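Local coordinates for cytochrome c-555 (Chlorobium tepidum, PDB 4J20), which carries electrons as a basic monoheme c-type cytochrome of green sulfur bacteria, reacting with cytochrome c oxidases, though its role in photosynthesis is not established, at residues Gln42-Leu47 with Asn78-Met83. The protein carries 2 engineered substitutions. Sequence-based numbering, arbitrary orientation.
Sequences QGMNTL and NAVAYM. With HEB (heme b/c), chain I; SO4 (sulfate ion), chain C.
The side chains of Met44 and Val80 pass alongside one another, each running toward the other's helix, where the first turn of helix 44-53 meets helix 73-85. The methionine chain folds back at its last two torsions (chi2 -71°, chi3 -64°), which carries its methyl end onto the other helix. There Met44 CE lies 3.8 Å from Val80 CG1. Met44 CE is also 3.7 Å from the backbone N of Ala81 and touches the alanine methyl. Val80 divides its two branches between protein and cofactor. Val80 CG1, anti to the backbone N (chi1 174°), faces helix 44-53 and meets Leu47 CB at 3.9 Å, whereas Val80 CG2 packs on the heme methyl CMB, 3.7 Å away. Leu47 likewise reaches both ways, its CD2 methyl resting against the carboxylate carbon of a heme propionate. Tyr3 touches both Met44 and Ala81, and Val84 extends the packing against Met44 and Leu47.

At the start of helix 44-53, with Gly43 as N-cap, a sulfate, probably from the crystallisation liquor, accepts hydrogen bonds from Met44 N to O3 (2.9 Å) and from Asn45 N to O1 (3.1 Å), where the partial positive charge of the helix start would be expected to favour an anion. Gln42 brings its amide end beside the same propionate and touches Lys50; an alanine here would probably leave the carboxylate with one polar neighbour fewer and the lysine chain less confined. Helix 73-85 also packs on the N-terminal helix 5-15, so the contact joins helix 44-53 to the paired terminal helices of the class I cytochrome c fold and forms one wall of its heme pocket.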
loop_
_atom_site.group_PDB
_atom_site.type_symbol
_atom_site.label_atom_id
_atom_site.label_comp_id
_atom_site.label_asym_id
_atom_site.label_seq_id
_atom_site.Cartn_x
_atom_site.Cartn_y
_atom_site.Cartn_z
ATOM N N GLN A 42 5.811 -7.479 -8.558
ATOM C CA GLN A 42 4.744 -8.424 -8.328
ATOM C C GLN A 42 3.511 -8.057 -9.111
ATOM O O GLN A 42 2.627 -8.899 -9.280
ATOM C CB GLN A 42 4.389 -8.536 -6.858
ATOM C CG GLN A 42 5.496 -9.080 -5.997
ATOM C CD GLN A 42 5.092 -9.125 -4.595
ATOM O OE1 GLN A 42 4.927 -8.081 -3.961
ATOM N NE2 GLN A 42 4.831 -10.318 -4.089
ATOM N N GLY A 43 3.390 -6.765 -9.499
ATOM C CA GLY A 43 2.236 -6.227 -10.204
ATOM C C GLY A 43 1.138 -5.805 -9.247
ATOM O O GLY A 43 1.094 -6.198 -8.080
ATOM N N MET A 44 0.272 -4.942 -9.760
ATOM C CA MET A 44 -0.784 -4.363 -8.957
ATOM C C MET A 44 -1.764 -5.368 -8.448
ATOM O O MET A 44 -2.238 -5.241 -7.312
ATOM C CB MET A 44 -1.501 -3.222 -9.703
ATOM C CG MET A 44 -0.645 -1.981 -9.842
ATOM S SD MET A 44 -0.407 -1.104 -8.248
ATOM C CE MET A 44 -2.076 -0.589 -7.848
ATOM N N ASN A 45 -2.167 -6.338 -9.237
ATOM C CA ASN A 45 -3.138 -7.296 -8.769
ATOM C C ASN A 45 -2.679 -7.949 -7.460
ATOM O O ASN A 45 -3.440 -8.033 -6.501
ATOM C CB ASN A 45 -3.451 -8.330 -9.843
ATOM C CG ASN A 45 -4.547 -9.263 -9.417
ATOM O OD1 ASN A 45 -4.303 -10.410 -9.073
ATOM N ND2 ASN A 45 -5.755 -8.745 -9.361
ATOM N N THR A 46 -1.439 -8.391 -7.419
ATOM C CA THR A 46 -0.896 -9.039 -6.231
ATOM C C THR A 46 -0.729 -8.007 -5.113
ATOM O O THR A 46 -1.086 -8.292 -3.970
ATOM C CB THR A 46 0.425 -9.685 -6.535
ATOM O OG1 THR A 46 0.168 -10.808 -7.383
ATOM C CG2 THR A 46 1.117 -10.154 -5.289
ATOM N N LEU A 47 -0.179 -6.812 -5.408
ATOM C CA LEU A 47 -0.021 -5.842 -4.331
ATOM C C LEU A 47 -1.356 -5.513 -3.667
ATOM O O LEU A 47 -1.441 -5.413 -2.438
ATOM C CB LEU A 47 0.633 -4.541 -4.855
ATOM C CG LEU A 47 2.082 -4.665 -5.296
ATOM C CD1 LEU A 47 2.584 -3.385 -5.897
ATOM C CD2 LEU A 47 2.972 -5.062 -4.139
ATOM N N ASN A 78 -6.631 2.029 -4.780
ATOM C CA ASN A 78 -6.257 3.368 -5.205
ATOM C C ASN A 78 -5.097 3.899 -4.375
ATOM O O ASN A 78 -4.186 4.562 -4.893
ATOM C CB ASN A 78 -7.438 4.343 -5.184
ATOM C CG ASN A 78 -8.447 4.044 -6.259
ATOM O OD1 ASN A 78 -8.144 3.391 -7.247
ATOM N ND2 ASN A 78 -9.660 4.526 -6.078
ATOM N N ALA A 79 -5.122 3.611 -3.066
ATOM C CA ALA A 79 -4.004 3.976 -2.193
ATOM C C ALA A 79 -2.724 3.246 -2.602
ATOM O O ALA A 79 -1.637 3.857 -2.613
ATOM C CB ALA A 79 -4.349 3.699 -0.752
ATOM N N VAL A 80 -2.824 1.964 -2.969
ATOM C CA VAL A 80 -1.643 1.242 -3.440
ATOM C C VAL A 80 -1.101 1.922 -4.684
ATOM O O VAL A 80 0.113 2.115 -4.845
ATOM C CB VAL A 80 -1.974 -0.261 -3.720
ATOM C CG1 VAL A 80 -0.764 -0.955 -4.350
ATOM C CG2 VAL A 80 -2.408 -0.997 -2.446
ATOM N N ALA A 81 -1.983 2.318 -5.604
ATOM C CA ALA A 81 -1.561 2.981 -6.843
ATOM C C ALA A 81 -0.812 4.258 -6.536
ATOM O O ALA A 81 0.196 4.560 -7.169
ATOM C CB ALA A 81 -2.763 3.251 -7.746
ATOM N N TYR A 82 -1.319 5.013 -5.554
ATOM C CA TYR A 82 -0.609 6.200 -5.141
ATOM C C TYR A 82 0.787 5.876 -4.609
ATOM O O TYR A 82 1.786 6.477 -5.009
ATOM C CB TYR A 82 -1.424 6.946 -4.081
ATOM C CG TYR A 82 -0.700 8.146 -3.556
ATOM C CD1 TYR A 82 -0.566 9.289 -4.328
ATOM C CD2 TYR A 82 -0.080 8.110 -2.324
ATOM C CE1 TYR A 82 0.148 10.377 -3.864
ATOM C CE2 TYR A 82 0.685 9.222 -1.867
ATOM C CZ TYR A 82 0.747 10.331 -2.640
ATOM O OH TYR A 82 1.459 11.440 -2.171
ATOM N N MET A 83 0.858 4.906 -3.708
ATOM C CA MET A 83 2.147 4.507 -3.107
ATOM C C MET A 83 3.145 4.059 -4.181
ATOM O O MET A 83 4.323 4.474 -4.163
ATOM C CB MET A 83 1.917 3.374 -2.141
ATOM C CG MET A 83 1.089 3.809 -0.929
ATOM S SD MET A 83 0.445 2.455 0.089
ATOM C CE MET A 83 1.967 1.846 0.795
HETATM FE FE HEB I . 1.025 -1.672 4.351
HETATM C CHA HEB I . 3.312 -3.806 3.023
HETATM C CHB HEB I . -0.214 -1.046 1.214
HETATM C CHC HEB I . -1.375 0.325 5.682
HETATM C CHD HEB I . 2.417 -2.058 7.434
HETATM N NA HEB I . 1.448 -2.319 2.492
HETATM C C1A HEB I . 2.475 -3.194 2.130
HETATM C C2A HEB I . 2.475 -3.323 0.698
HETATM C C3A HEB I . 1.519 -2.537 0.215
HETATM C C4A HEB I . 0.867 -1.906 1.319
HETATM C CMA HEB I . 1.130 -2.329 -1.240
HETATM C CAA HEB I . 3.476 -4.184 -0.072
HETATM C CBA HEB I . 2.841 -5.501 -0.529
HETATM C CGA HEB I . 3.791 -6.450 -1.217
HETATM O O1A HEB I . 5.034 -6.212 -1.267
HETATM O O2A HEB I . 3.276 -7.501 -1.677
HETATM N NB HEB I . -0.482 -0.566 3.606
HETATM C C1B HEB I . -0.869 -0.463 2.271
HETATM C C2B HEB I . -2.069 0.312 2.168
HETATM C C3B HEB I . -2.385 0.719 3.410
HETATM C C4B HEB I . -1.420 0.168 4.333
HETATM C CMB HEB I . -2.699 0.643 0.839
HETATM C CAB HEB I . -3.532 1.577 3.884
HETATM C CBB HEB I . -4.901 1.085 3.390
HETATM N NC HEB I . 0.645 -0.986 6.185
HETATM C C1C HEB I . -0.427 -0.183 6.539
HETATM C C2C HEB I . -0.405 0.060 7.961
HETATM C C3C HEB I . 0.686 -0.551 8.437
HETATM C C4C HEB I . 1.318 -1.245 7.369
HETATM C CMC HEB I . -1.395 0.991 8.661
HETATM C CAC HEB I . 1.235 -0.546 9.860
HETATM C CBC HEB I . 0.298 -1.048 10.957
HETATM N ND HEB I . 2.565 -2.742 5.083
HETATM C C1D HEB I . 2.976 -2.772 6.410
HETATM C C2D HEB I . 4.120 -3.604 6.557
HETATM C C3D HEB I . 4.394 -4.129 5.239
HETATM C C4D HEB I . 3.401 -3.559 4.369
HETATM C CMD HEB I . 4.899 -3.923 7.809
HETATM C CAD HEB I . 5.521 -5.062 4.832
HETATM C CBD HEB I . 5.197 -6.561 5.035
HETATM C CGD HEB I . 6.326 -7.406 4.590
HETATM O O1D HEB I . 6.640 -7.373 3.390
HETATM O O2D HEB I . 6.948 -8.059 5.392
HETATM S S SO4 C . -0.697 -6.354 -12.986
HETATM O O1 SO4 C . -2.004 -6.380 -12.303
HETATM O O2 SO4 C . -0.911 -6.391 -14.426
HETATM O O3 SO4 C . -0.016 -5.041 -12.661
HETATM O O4 SO4 C . -0.040 -7.578 -12.430
#